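Long-range contacts in lamina-associated polypeptide 2 isoforms alpha/zeta (Mus musculus, PDB 2V0X), which is a component of the nuclear lamina that dimerizes through this largely helical domain and probably associates with lamin A and chromatin: residues E45-I50 against C182-S187; S73-D78 against R112-A117; L121-H126 against F174-M179; R191-L196 against K208-P213. The protein carries 2 engineered substitutions. All coordinates share one frame; numbering follows the deposited sequence.

Overall arrangement
The long helices 100-146 and 152-196 follow each other in the chain and form a hairpin that carries all four contacts. Contact 3 packs one against the other. Contact 2 lays the loop after helix 66-72 on helix 100-146. Contacts 1 and 4 place flanking segments on helix 152-196. Along the chain, contacts 2 and 3 are nested within the loop closed by contact 1, and contact 4 follows. Contacts 1, 2 and 3 touch one another, with centres 16 to 17 Å apart. Contact 4 touches contact 1, their centres about 12 Å apart, but its centre is about 27 Å from that of contact 3. All four reach the second subunit, so the hairpin and its flanking segments build the dimer together.

Contact 1 (E45-I50 against C182-S187); sequences EEWQQI and CAMGSS
W47 and M184 make the apolar part of this contact. M184 is a selenomethionine, and its methyl CE comes up to the indole edge near the ring plane, 3.7 Å from W47 CZ2. The indole NE1 donates to O of A181, one turn before G185 on helix 152-196, which fixes the ring's rotation. I50 packs on bare backbone. G185 has no side chain, and its CA comes within 4.9 Å of I50 CA. The first torsion of I50 puts CG1 between the backbone N and the carbonyl carbon (chi1 63°). I50 CG2 then rests 3.8 Å from G185 CA, while I50 CD1 lies 3.8 Å from G185 O.

The polar contacts are few. E46 bends at chi2, and its OE1 lies 3.4 Å from C182 SG, but that oxygen's salt bridge is to R52. One water joins the segments. It donates to I50 O at 2.7 Å and lies 3.0 Å from S186 OG.

Y114 of the second subunit packs on both W47 and M184. The chain makes a type I beta turn from E46 to Q49 as it leaves helix 35-46. This is a turn packed through a glycine onto a long helix, at the flank of the antiparallel helical hairpin of a coiled-coil dimer.

Contact 2 (S73-D78 against R112-A117); sequences SVPKVD and RSYEAA
The loop joining helix 66-72 to helix 79-87 lies on the long helix 100-146 through Y114, whose ring meets S73, V74 and P75. The main interaction is a CH-pi contact. P75 CD sits over one face of the Y114 ring, 3.7 Å from its centroid and 18° off the normal. It is displaced toward the rim, and the ring atom closest to P75 CD is Y114 CE1 at 3.5 Å. Y114 carries CG opposite its backbone N (chi1 -173°), which sends the ring out from the helix to the loop.

V74 passes the ring in the reverse direction, with CG2 3.9 Å from Y114 CD2. V74 CG2 also reaches E115 CB at 4.1 Å. S73 O lies 3.6 Å from Y114 CE2. In the fold this is a coil linker held on helix 100-146 largely by the side chain of Y114. The hydroxyl of Y114 is hydrogen-bonded to O of I71, which anchors the ring at its far end. With an alanine in place of Y114, P75 CD would lose its ring face and I71 O its hydroxyl partner, which is likely to open a gap under the loop. P75 O accepts from R191 NH1 of the second subunit, and V74 also packs on that arginine.

Contact 3 (L121-H126 against F174-M179); sequences LQIAAH and FDEVRM
The helix segments carrying I123 and E176 run antiparallel, at 162° to each other, with axes 9.6 Å apart at their closest; the nearest CA atoms are those of I123 and E176, 6.7 Å apart. I123 is the centre of the contact and points at the other helix. Its two branches do different work. CG1 lies anti to the carbonyl carbon (chi1 -64°), and CD1 at its end reaches between D175 and M179. I123 CD1 is 3.7 Å from D175 CB and 3.8 Å from M179 CG. The side chains of I123 and D175 cross at about a right angle.

The other branch turns to E176, which was modelled in two conformers. I123 CG2 lies 3.3 Å from E176 CG in the conformer given, so how close they really come is doubtful. From CG the E176 chain runs on extended, and in this conformer E176 OE2 comes 3.6 Å from A124 CA. M179, a selenomethionine, bends at chi2 and chi3, so its end turns away to pack on A116, S119 and A120.

D175 OD2 is hydrogen-bonded to the hydroxyl of Y61, and OD1 has a long salt bridge to R178 NH1 on its own helix. A124 also packs on E176 of the second subunit. The contact is thus mainly carbon on carbon, with methylene groups of the acidic residues D175 and E176 serving as apolar surface for I123.

Contact 4 (R191-L196 against K208-P213); sequences RRYLWL and KLTVAP
R192 stretches from CG to NE with chi2 at -179° and chi3 close to trans, and this carries its guanidinium to the end of helix 203-211. NH1 bonds two carbonyls in the guanidinium plane. R192 NH1 donates to A212 O at 2.9 Å in a nearly straight bond (170°), and to T210 O at 3.0 Å with more bend (145°). Both times the nitrogen lies above the plane of the carbonyl it bonds. R192 NH2 adds a weak bond to P213 O at 3.3 Å, and NE is held by O of L219. L209 O lies over one face of the guanidinium and makes no hydrogen bond with R192, the angle being poor. The positive charge probably suits this cluster of carbonyls. A leucine in place of R192 would probably leave the carbonyls of T210 and A212 without these donors and the end of the helix free to shift.

Y193 offers a ring face to T210 CG2, a CH-pi contact 3.9 Å from the centroid. L196 lays CD1 by T210 OG1 (3.2 Å) and CD2 by L209 CD1 (4.1 Å). The hydroxyl of T210 bonds O of K206. H105 stacks on Y193, and I81 of the second subunit packs on L209. Helix 203-211 thus folds back against the last turns of helix 152-196.

Contact 1 (E45-I50 against C182-S187)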
loop_
_atom_site.group_PDB
_atom_site.type_symbol
_atom_site.label_atom_id
_atom_site.label_comp_id
_atom_site.label_asym_id
_atom_site.label_seq_id
_atom_site.Cartn_x
_atom_site.Cartn_y
_atom_site.Cartn_z
ATOM N N GLU B 45 16.410 -0.962 -1.294
ATOM C CA GLU B 45 16.722 -0.897 -2.721
ATOM C C GLU B 45 15.857 0.138 -3.422
ATOM O O GLU B 45 16.349 0.889 -4.269
ATOM C CB GLU B 45 16.513 -2.250 -3.402
ATOM C CG GLU B 45 17.536 -3.309 -3.025
ATOM C CD GLU B 45 17.204 -4.671 -3.613
ATOM O OE1 GLU B 45 17.157 -4.791 -4.858
ATOM O OE2 GLU B 45 16.991 -5.621 -2.829
ATOM N N GLU B 46 14.571 0.173 -3.077
ATOM C CA GLU B 46 13.640 1.127 -3.680
ATOM C C GLU B 46 13.935 2.542 -3.230
ATOM O O GLU B 46 13.756 3.489 -3.983
ATOM C CB GLU B 46 12.190 0.801 -3.304
ATOM C CG GLU B 46 11.708 -0.561 -3.765
ATOM C CD GLU B 46 11.770 -0.736 -5.269
ATOM O OE1 GLU B 46 11.372 0.196 -6.007
ATOM O OE2 GLU B 46 12.207 -1.817 -5.706
ATOM N N TRP B 47 14.401 2.680 -1.998
ATOM C CA TRP B 47 14.688 3.991 -1.433
ATOM C C TRP B 47 15.978 4.647 -1.911
ATOM O O TRP B 47 16.238 5.803 -1.584
ATOM C CB TRP B 47 14.651 3.917 0.084
ATOM C CG TRP B 47 13.270 3.770 0.620
ATOM C CD1 TRP B 47 12.098 3.721 -0.109
ATOM C CD2 TRP B 47 12.889 3.683 1.998
ATOM N NE1 TRP B 47 11.021 3.610 0.740
ATOM C CE2 TRP B 47 11.474 3.584 2.036
ATOM C CE3 TRP B 47 13.603 3.686 3.207
ATOM C CZ2 TRP B 47 10.763 3.486 3.241
ATOM C CZ3 TRP B 47 12.892 3.595 4.407
ATOM C CH2 TRP B 47 11.487 3.494 4.415
ATOM N N GLN B 48 16.772 3.921 -2.694
ATOM C CA GLN B 48 18.026 4.464 -3.198
ATOM C C GLN B 48 17.750 5.494 -4.289
ATOM O O GLN B 48 18.567 6.371 -4.550
ATOM C CB GLN B 48 18.933 3.349 -3.736
ATOM C CG GLN B 48 19.398 2.345 -2.683
ATOM C CD GLN B 48 20.151 2.995 -1.532
ATOM O OE1 GLN B 48 21.161 3.666 -1.738
ATOM N NE2 GLN B 48 19.663 2.792 -0.313
ATOM N N GLN B 49 16.564 5.414 -4.876
ATOM C CA GLN B 49 16.164 6.332 -5.936
ATOM C C GLN B 49 14.655 6.518 -5.748
ATOM O O GLN B 49 13.874 5.782 -6.329
ATOM C CB GLN B 49 16.478 5.678 -7.288
ATOM C CG GLN B 49 17.034 6.609 -8.355
ATOM C CD GLN B 49 15.967 7.435 -9.030
ATOM O OE1 GLN B 49 15.405 7.029 -10.045
ATOM N NE2 GLN B 49 15.689 8.608 -8.479
ATOM N N ILE B 50 14.249 7.477 -4.912
ATOM C CA ILE B 50 12.819 7.676 -4.649
ATOM C C ILE B 50 12.042 8.324 -5.787
ATOM O O ILE B 50 10.822 8.192 -5.851
ATOM C CB ILE B 50 12.543 8.449 -3.330
ATOM C CG1 ILE B 50 13.110 9.874 -3.392
ATOM C CG2 ILE B 50 13.103 7.677 -2.147
ATOM C CD1 ILE B 50 12.809 10.702 -2.143
ATOM N N CYS B 182 7.627 2.012 -2.402
ATOM C CA CYS B 182 7.573 3.010 -3.470
ATOM C C CYS B 182 6.675 4.164 -3.044
ATOM O O CYS B 182 7.015 5.333 -3.246
ATOM C CB CYS B 182 7.038 2.385 -4.768
ATOM S SG CYS B 182 8.215 1.290 -5.645
ATOM N N ALA B 183 5.527 3.828 -2.455
ATOM C CA ALA B 183 4.572 4.828 -1.990
ATOM C C ALA B 183 5.231 5.718 -0.940
ATOM O O ALA B 183 5.089 6.933 -0.969
ATOM C CB ALA B 183 3.337 4.155 -1.405
HETATM N N MSE B 184 5.912 5.086 0.006
HETATM C CA MSE B 184 6.623 5.787 1.064
HETATM C C MSE B 184 7.717 6.675 0.456
HETATM O O MSE B 184 7.930 7.792 0.909
HETATM C CB MSE B 184 7.225 4.768 2.041
HETATM C CG MSE B 184 6.181 4.100 2.951
HETATM SE SE MSE B 184 6.734 2.339 3.565
HETATM C CE MSE B 184 7.648 2.832 5.185
ATOM N N GLY B 185 8.420 6.163 -0.549
ATOM C CA GLY B 185 9.438 6.955 -1.218
ATOM C C GLY B 185 8.814 8.184 -1.890
ATOM O O GLY B 185 9.321 9.284 -1.766
ATOM N N SER B 186 7.679 8.003 -2.558
ATOM C CA SER B 186 6.999 9.099 -3.244
ATOM C C SER B 186 6.483 10.135 -2.259
ATOM O O SER B 186 6.600 11.341 -2.497
ATOM C CB SER B 186 5.867 8.561 -4.110
ATOM O OG SER B 186 6.393 7.713 -5.110
ATOM N N SER B 187 5.939 9.665 -1.144
ATOM C CA SER B 187 5.442 10.559 -0.113
ATOM C C SER B 187 6.609 11.434 0.385
ATOM O O SER B 187 6.490 12.654 0.485
ATOM C CB SER B 187 4.862 9.747 1.048
ATOM O OG SER B 187 4.779 10.534 2.229
HETATM O O HOH W 1 8.496 9.239 -6.672
#

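Contact 2 (S73-D78 against R112-A117)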
loop_
_atom_site.group_PDB
_atom_site.type_symbol
_atom_site.label_atom_id
_atom_site.label_comp_id
_atom_site.label_asym_id
_atom_site.label_seq_id
_atom_site.Cartn_x
_atom_site.Cartn_y
_atom_site.Cartn_z
ATOM N N SER B 73 -7.318 3.598 -11.514
ATOM C CA SER B 73 -6.622 4.667 -12.206
ATOM C C SER B 73 -6.613 5.982 -11.413
ATOM O O SER B 73 -7.601 6.361 -10.780
ATOM C CB SER B 73 -7.215 4.863 -13.605
ATOM O OG SER B 73 -8.630 4.989 -13.548
ATOM N N VAL B 74 -5.448 6.614 -11.373
ATOM C CA VAL B 74 -5.259 7.888 -10.690
ATOM C C VAL B 74 -6.392 8.822 -11.167
ATOM O O VAL B 74 -6.572 9.008 -12.357
ATOM C CB VAL B 74 -3.892 8.469 -11.091
ATOM C CG1 VAL B 74 -3.723 9.868 -10.544
ATOM C CG2 VAL B 74 -2.764 7.551 -10.628
ATOM N N PRO B 75 -7.182 9.388 -10.242
ATOM C CA PRO B 75 -8.253 10.257 -10.721
ATOM C C PRO B 75 -7.737 11.484 -11.465
ATOM O O PRO B 75 -6.688 12.043 -11.130
ATOM C CB PRO B 75 -9.023 10.596 -9.452
ATOM C CG PRO B 75 -8.015 10.531 -8.395
ATOM C CD PRO B 75 -7.146 9.348 -8.775
ATOM N N LYS B 76 -8.448 11.829 -12.531
ATOM C CA LYS B 76 -8.110 12.963 -13.385
ATOM C C LYS B 76 -8.980 14.152 -13.025
ATOM O O LYS B 76 -10.072 13.994 -12.483
ATOM C CB LYS B 76 -8.344 12.572 -14.850
ATOM C CG LYS B 76 -8.071 13.658 -15.877
ATOM C CD LYS B 76 -8.400 13.175 -17.292
ATOM C CE LYS B 76 -9.904 13.023 -17.514
ATOM N NZ LYS B 76 -10.620 14.343 -17.548
ATOM N N VAL B 77 -8.479 15.351 -13.285
ATOM C CA VAL B 77 -9.251 16.553 -13.003
ATOM C C VAL B 77 -10.170 16.768 -14.202
ATOM O O VAL B 77 -9.738 16.690 -15.356
ATOM C CB VAL B 77 -8.343 17.776 -12.791
ATOM C CG1 VAL B 77 -9.138 18.899 -12.138
ATOM C CG2 VAL B 77 -7.148 17.394 -11.922
ATOM N N ASP B 78 -11.453 16.957 -13.934
ATOM C CA ASP B 78 -12.414 17.144 -15.013
ATOM C C ASP B 78 -12.368 18.551 -15.602
ATOM O O ASP B 78 -12.228 19.527 -14.876
ATOM C CB ASP B 78 -13.826 16.832 -14.524
ATOM C CG ASP B 78 -14.779 16.568 -15.662
ATOM O OD1 ASP B 78 -14.767 15.431 -16.182
ATOM O OD2 ASP B 78 -15.519 17.499 -16.049
ATOM N N ARG B 112 1.857 9.291 -7.801
ATOM C CA ARG B 112 2.639 8.082 -7.647
ATOM C C ARG B 112 2.215 7.375 -6.371
ATOM O O ARG B 112 2.104 6.164 -6.375
ATOM C CB ARG B 112 4.134 8.404 -7.663
ATOM C CG ARG B 112 4.511 9.036 -8.992
ATOM C CD ARG B 112 5.690 8.392 -9.634
ATOM N NE ARG B 112 6.929 8.963 -9.162
ATOM C CZ ARG B 112 7.848 9.523 -9.945
ATOM N NH1 ARG B 112 7.675 9.596 -11.259
ATOM N NH2 ARG B 112 8.951 10.007 -9.404
ATOM N N SER B 113 1.898 8.132 -5.317
ATOM C CA SER B 113 1.434 7.515 -4.077
ATOM C C SER B 113 0.142 6.741 -4.370
ATOM O O SER B 113 -0.028 5.606 -3.940
ATOM C CB SER B 113 1.153 8.572 -3.007
ATOM O OG SER B 113 2.360 9.182 -2.562
ATOM N N TYR B 114 -0.754 7.363 -5.124
ATOM C CA TYR B 114 -2.023 6.738 -5.448
ATOM C C TYR B 114 -1.800 5.470 -6.257
ATOM O O TYR B 114 -2.372 4.415 -5.960
ATOM C CB TYR B 114 -2.919 7.702 -6.236
ATOM C CG TYR B 114 -4.331 7.201 -6.467
ATOM C CD1 TYR B 114 -5.393 7.726 -5.744
ATOM C CD2 TYR B 114 -4.606 6.209 -7.414
ATOM C CE1 TYR B 114 -6.694 7.288 -5.949
ATOM C CE2 TYR B 114 -5.923 5.746 -7.626
ATOM C CZ TYR B 114 -6.958 6.298 -6.887
ATOM O OH TYR B 114 -8.258 5.891 -7.065
ATOM N N GLU B 115 -0.948 5.588 -7.267
ATOM C CA GLU B 115 -0.672 4.481 -8.164
ATOM C C GLU B 115 -0.009 3.304 -7.448
ATOM O O GLU B 115 -0.366 2.168 -7.688
ATOM C CB GLU B 115 0.188 4.952 -9.344
ATOM C CG GLU B 115 0.276 3.910 -10.438
ATOM C CD GLU B 115 1.292 4.228 -11.509
ATOM O OE1 GLU B 115 1.592 5.424 -11.707
ATOM O OE2 GLU B 115 1.792 3.275 -12.150
ATOM N N ALA B 116 0.966 3.584 -6.586
ATOM C CA ALA B 116 1.641 2.529 -5.831
ATOM C C ALA B 116 0.628 1.791 -4.950
ATOM O O ALA B 116 0.638 0.555 -4.881
ATOM C CB ALA B 116 2.780 3.120 -4.970
ATOM N N ALA B 117 -0.275 2.545 -4.320
ATOM C CA ALA B 117 -1.324 1.982 -3.460
ATOM C C ALA B 117 -2.329 1.135 -4.249
ATOM O O ALA B 117 -2.767 0.065 -3.790
ATOM C CB ALA B 117 -2.069 3.111 -2.750
#

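Contact 3 (L121-H126 against F174-M179)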
loop_
_atom_site.group_PDB
_atom_site.type_symbol
_atom_site.label_atom_id
_atom_site.label_comp_id
_atom_site.label_asym_id
_atom_site.label_seq_id
_atom_site.Cartn_x
_atom_site.Cartn_y
_atom_site.Cartn_z
ATOM N N LEU B 121 -3.228 -2.805 -4.008
ATOM C CA LEU B 121 -4.618 -3.239 -3.914
ATOM C C LEU B 121 -4.845 -4.399 -4.895
ATOM O O LEU B 121 -5.492 -5.396 -4.543
ATOM C CB LEU B 121 -5.536 -2.058 -4.245
ATOM C CG LEU B 121 -7.049 -1.937 -4.076
ATOM C CD1 LEU B 121 -7.779 -3.142 -4.602
ATOM C CD2 LEU B 121 -7.385 -1.685 -2.642
ATOM N N GLN B 122 -4.324 -4.283 -6.121
ATOM C CA GLN B 122 -4.486 -5.367 -7.101
ATOM C C GLN B 122 -3.844 -6.642 -6.592
ATOM O O GLN B 122 -4.357 -7.726 -6.800
ATOM C CB GLN B 122 -3.845 -5.029 -8.458
ATOM C CG GLN B 122 -4.708 -4.140 -9.313
ATOM C CD GLN B 122 -4.042 -3.812 -10.630
ATOM O OE1 GLN B 122 -3.720 -4.704 -11.425
ATOM N NE2 GLN B 122 -3.814 -2.538 -10.861
ATOM N N ILE B 123 -2.667 -6.507 -6.011
ATOM C CA ILE B 123 -1.958 -7.649 -5.463
ATOM C C ILE B 123 -2.793 -8.233 -4.310
ATOM O O ILE B 123 -3.037 -9.437 -4.266
ATOM C CB ILE B 123 -0.563 -7.224 -4.926
ATOM C CG1 ILE B 123 0.308 -6.721 -6.079
ATOM C CG2 ILE B 123 0.130 -8.417 -4.236
ATOM C CD1 ILE B 123 1.642 -6.060 -5.626
ATOM N N ALA B 124 -3.262 -7.376 -3.403
ATOM C CA ALA B 124 -4.057 -7.849 -2.258
ATOM C C ALA B 124 -5.281 -8.614 -2.701
ATOM O O ALA B 124 -5.641 -9.624 -2.079
ATOM C CB ALA B 124 -4.463 -6.694 -1.330
ATOM N N ALA B 125 -5.944 -8.107 -3.745
ATOM C CA ALA B 125 -7.132 -8.752 -4.305
ATOM C C ALA B 125 -6.793 -10.182 -4.721
ATOM O O ALA B 125 -7.558 -11.113 -4.469
ATOM C CB ALA B 125 -7.662 -7.959 -5.523
ATOM N N HIS B 126 -5.653 -10.351 -5.378
ATOM C CA HIS B 126 -5.236 -11.684 -5.801
ATOM C C HIS B 126 -4.914 -12.532 -4.584
ATOM O O HIS B 126 -5.255 -13.705 -4.536
ATOM C CB HIS B 126 -4.036 -11.611 -6.748
ATOM C CG HIS B 126 -4.422 -11.317 -8.158
ATOM N ND1 HIS B 126 -4.546 -12.305 -9.116
ATOM C CD2 HIS B 126 -4.792 -10.162 -8.760
ATOM C CE1 HIS B 126 -4.984 -11.770 -10.243
ATOM N NE2 HIS B 126 -5.139 -10.473 -10.054
ATOM N N PHE B 174 5.928 -10.077 -0.893
ATOM C CA PHE B 174 7.124 -9.301 -1.205
ATOM C C PHE B 174 6.812 -8.193 -2.222
ATOM O O PHE B 174 7.366 -7.101 -2.138
ATOM C CB PHE B 174 8.278 -10.197 -1.672
ATOM C CG PHE B 174 9.033 -10.816 -0.538
ATOM C CD1 PHE B 174 8.516 -11.922 0.137
ATOM C CD2 PHE B 174 10.192 -10.225 -0.059
ATOM C CE1 PHE B 174 9.138 -12.422 1.284
ATOM C CE2 PHE B 174 10.822 -10.714 1.084
ATOM C CZ PHE B 174 10.287 -11.815 1.757
ATOM N N ASP B 175 5.910 -8.464 -3.160
ATOM C CA ASP B 175 5.509 -7.444 -4.132
ATOM C C ASP B 175 4.726 -6.308 -3.419
ATOM O O ASP B 175 4.884 -5.135 -3.757
ATOM C CB ASP B 175 4.701 -8.085 -5.264
ATOM C CG ASP B 175 5.583 -8.939 -6.199
ATOM O OD1 ASP B 175 6.797 -8.673 -6.313
ATOM O OD2 ASP B 175 5.073 -9.890 -6.810
ATOM N N GLU B 176 3.929 -6.666 -2.407
ATOM C CA GLU B 176 3.155 -5.682 -1.634
ATOM C C GLU B 176 4.128 -4.783 -0.869
ATOM O O GLU B 176 3.963 -3.557 -0.820
ATOM C CB GLU B 176 2.220 -6.377 -0.633
ATOM C CG GLU B 176 1.231 -7.327 -1.269
ATOM C CD GLU B 176 0.315 -8.024 -0.272
ATOM O OE1 GLU B 176 0.813 -8.650 0.688
ATOM O OE2 GLU B 176 -0.912 -7.972 -0.474
ATOM N N VAL B 177 5.161 -5.402 -0.307
ATOM C CA VAL B 177 6.189 -4.679 0.447
ATOM C C VAL B 177 6.881 -3.681 -0.504
ATOM O O VAL B 177 7.135 -2.534 -0.148
ATOM C CB VAL B 177 7.250 -5.675 1.043
ATOM C CG1 VAL B 177 8.509 -4.916 1.559
ATOM C CG2 VAL B 177 6.643 -6.464 2.212
ATOM N N ARG B 178 7.173 -4.134 -1.718
ATOM C CA ARG B 178 7.815 -3.290 -2.735
ATOM C C ARG B 178 6.936 -2.081 -3.097
ATOM O O ARG B 178 7.409 -0.946 -3.130
ATOM C CB ARG B 178 8.124 -4.116 -4.001
ATOM C CG ARG B 178 8.847 -3.323 -5.086
ATOM C CD ARG B 178 9.534 -4.228 -6.093
ATOM N NE ARG B 178 10.590 -5.023 -5.473
ATOM C CZ ARG B 178 10.781 -6.320 -5.697
ATOM N NH1 ARG B 178 9.983 -6.983 -6.528
ATOM N NH2 ARG B 178 11.780 -6.953 -5.092
HETATM N N MSE B 179 5.662 -2.333 -3.381
HETATM C CA MSE B 179 4.730 -1.260 -3.710
HETATM C C MSE B 179 4.603 -0.251 -2.566
HETATM O O MSE B 179 4.545 0.966 -2.805
HETATM C CB MSE B 179 3.353 -1.818 -4.094
HETATM C CG MSE B 179 3.315 -2.610 -5.419
HETATM SE SE MSE B 179 4.270 -1.735 -6.908
HETATM C CE MSE B 179 3.572 0.008 -6.743
#

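Contact 4 (R191-L196 against K208-P213)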
loop_
_atom_site.group_PDB
_atom_site.type_symbol
_atom_site.label_atom_id
_atom_site.label_comp_id
_atom_site.label_asym_id
_atom_site.label_seq_id
_atom_site.Cartn_x
_atom_site.Cartn_y
_atom_site.Cartn_z
ATOM N N ARG B 191 7.288 15.542 0.204
ATOM C CA ARG B 191 7.572 16.331 1.400
ATOM C C ARG B 191 8.926 17.026 1.373
ATOM O O ARG B 191 9.080 18.080 1.988
ATOM C CB ARG B 191 7.393 15.495 2.684
ATOM C CG ARG B 191 5.938 15.056 2.924
ATOM C CD ARG B 191 5.799 14.142 4.142
ATOM N NE ARG B 191 6.088 14.825 5.400
ATOM C CZ ARG B 191 6.927 14.375 6.328
ATOM N NH1 ARG B 191 7.578 13.236 6.142
ATOM N NH2 ARG B 191 7.083 15.042 7.467
ATOM N N ARG B 192 9.912 16.438 0.704
ATOM C CA ARG B 192 11.212 17.100 0.592
ATOM C C ARG B 192 11.017 18.426 -0.174
ATOM O O ARG B 192 11.454 19.481 0.281
ATOM C CB ARG B 192 12.222 16.212 -0.122
ATOM C CG ARG B 192 12.804 15.131 0.765
ATOM C CD ARG B 192 13.793 14.319 -0.014
ATOM N NE ARG B 192 14.480 13.366 0.849
ATOM C CZ ARG B 192 15.434 12.547 0.425
ATOM N NH1 ARG B 192 15.802 12.583 -0.840
ATOM N NH2 ARG B 192 16.000 11.681 1.256
ATOM N N TYR B 193 10.284 18.382 -1.286
ATOM C CA TYR B 193 10.018 19.596 -2.069
ATOM C C TYR B 193 9.212 20.589 -1.249
ATOM O O TYR B 193 9.484 21.792 -1.253
ATOM C CB TYR B 193 9.251 19.268 -3.353
ATOM C CG TYR B 193 10.127 18.719 -4.453
ATOM C CD1 TYR B 193 10.180 17.351 -4.718
ATOM C CD2 TYR B 193 10.889 19.576 -5.248
ATOM C CE1 TYR B 193 10.971 16.846 -5.755
ATOM C CE2 TYR B 193 11.681 19.089 -6.282
ATOM C CZ TYR B 193 11.716 17.722 -6.531
ATOM O OH TYR B 193 12.493 17.240 -7.561
ATOM N N LEU B 194 8.242 20.076 -0.508
ATOM C CA LEU B 194 7.405 20.930 0.305
ATOM C C LEU B 194 8.144 21.668 1.412
ATOM O O LEU B 194 7.893 22.849 1.631
ATOM C CB LEU B 194 6.258 20.138 0.905
ATOM C CG LEU B 194 5.280 20.956 1.743
ATOM C CD1 LEU B 194 4.509 21.954 0.843
ATOM C CD2 LEU B 194 4.319 19.999 2.433
ATOM N N TRP B 195 9.023 20.963 2.126
ATOM C CA TRP B 195 9.780 21.550 3.225
ATOM C C TRP B 195 10.994 22.388 2.827
ATOM O O TRP B 195 11.416 23.251 3.595
ATOM C CB TRP B 195 10.160 20.486 4.265
ATOM C CG TRP B 195 8.990 20.105 5.087
ATOM C CD1 TRP B 195 8.125 19.063 4.853
ATOM C CD2 TRP B 195 8.460 20.820 6.215
ATOM N NE1 TRP B 195 7.092 19.100 5.752
ATOM C CE2 TRP B 195 7.269 20.163 6.600
ATOM C CE3 TRP B 195 8.872 21.950 6.930
ATOM C CZ2 TRP B 195 6.479 20.601 7.670
ATOM C CZ3 TRP B 195 8.091 22.390 7.997
ATOM C CH2 TRP B 195 6.904 21.717 8.360
ATOM N N LEU B 196 11.553 22.145 1.647
ATOM C CA LEU B 196 12.689 22.931 1.182
ATOM C C LEU B 196 12.256 24.257 0.536
ATOM O O LEU B 196 13.043 25.196 0.458
ATOM C CB LEU B 196 13.533 22.137 0.185
ATOM C CG LEU B 196 14.433 21.038 0.743
ATOM C CD1 LEU B 196 15.204 20.417 -0.393
ATOM C CD2 LEU B 196 15.390 21.597 1.788
ATOM N N LYS B 208 20.713 18.726 -3.965
ATOM C CA LYS B 208 21.417 17.610 -3.328
ATOM C C LYS B 208 20.548 16.871 -2.295
ATOM O O LYS B 208 20.452 15.649 -2.326
ATOM C CB LYS B 208 22.688 18.130 -2.659
ATOM C CG LYS B 208 23.659 17.058 -2.208
ATOM C CD LYS B 208 24.930 17.689 -1.651
ATOM C CE LYS B 208 25.995 16.642 -1.346
ATOM N NZ LYS B 208 26.417 15.882 -2.557
ATOM N N LEU B 209 19.911 17.616 -1.396
ATOM C CA LEU B 209 19.065 17.018 -0.367
ATOM C C LEU B 209 17.848 16.296 -0.949
ATOM O O LEU B 209 17.448 15.232 -0.473
ATOM C CB LEU B 209 18.608 18.088 0.628
ATOM C CG LEU B 209 19.682 18.684 1.540
ATOM C CD1 LEU B 209 19.059 19.800 2.298
ATOM C CD2 LEU B 209 20.251 17.651 2.511
ATOM N N THR B 210 17.267 16.882 -1.985
ATOM C CA THR B 210 16.104 16.317 -2.644
ATOM C C THR B 210 16.347 14.980 -3.370
ATOM O O THR B 210 15.473 14.125 -3.367
ATOM C CB THR B 210 15.511 17.341 -3.645
ATOM O OG1 THR B 210 15.042 18.483 -2.920
ATOM C CG2 THR B 210 14.353 16.731 -4.428
ATOM N N VAL B 211 17.513 14.811 -3.999
ATOM C CA VAL B 211 17.807 13.577 -4.750
ATOM C C VAL B 211 18.603 12.524 -3.968
ATOM O O VAL B 211 18.930 11.454 -4.491
ATOM C CB VAL B 211 18.541 13.877 -6.084
ATOM C CG1 VAL B 211 17.737 14.870 -6.919
ATOM C CG2 VAL B 211 19.947 14.409 -5.816
ATOM N N ALA B 212 18.926 12.840 -2.724
ATOM C CA ALA B 212 19.668 11.927 -1.874
ATOM C C ALA B 212 18.848 10.656 -1.642
ATOM O O ALA B 212 17.636 10.620 -1.886
ATOM C CB ALA B 212 19.955 12.597 -0.526
ATOM N N PRO B 213 19.525 9.564 -1.266
ATOM C CA PRO B 213 18.821 8.304 -0.999
ATOM C C PRO B 213 17.983 8.531 0.253
ATOM O O PRO B 213 18.338 9.355 1.085
ATOM C CB PRO B 213 19.969 7.345 -0.694
ATOM C CG PRO B 213 21.081 7.879 -1.576
ATOM C CD PRO B 213 20.984 9.355 -1.323
#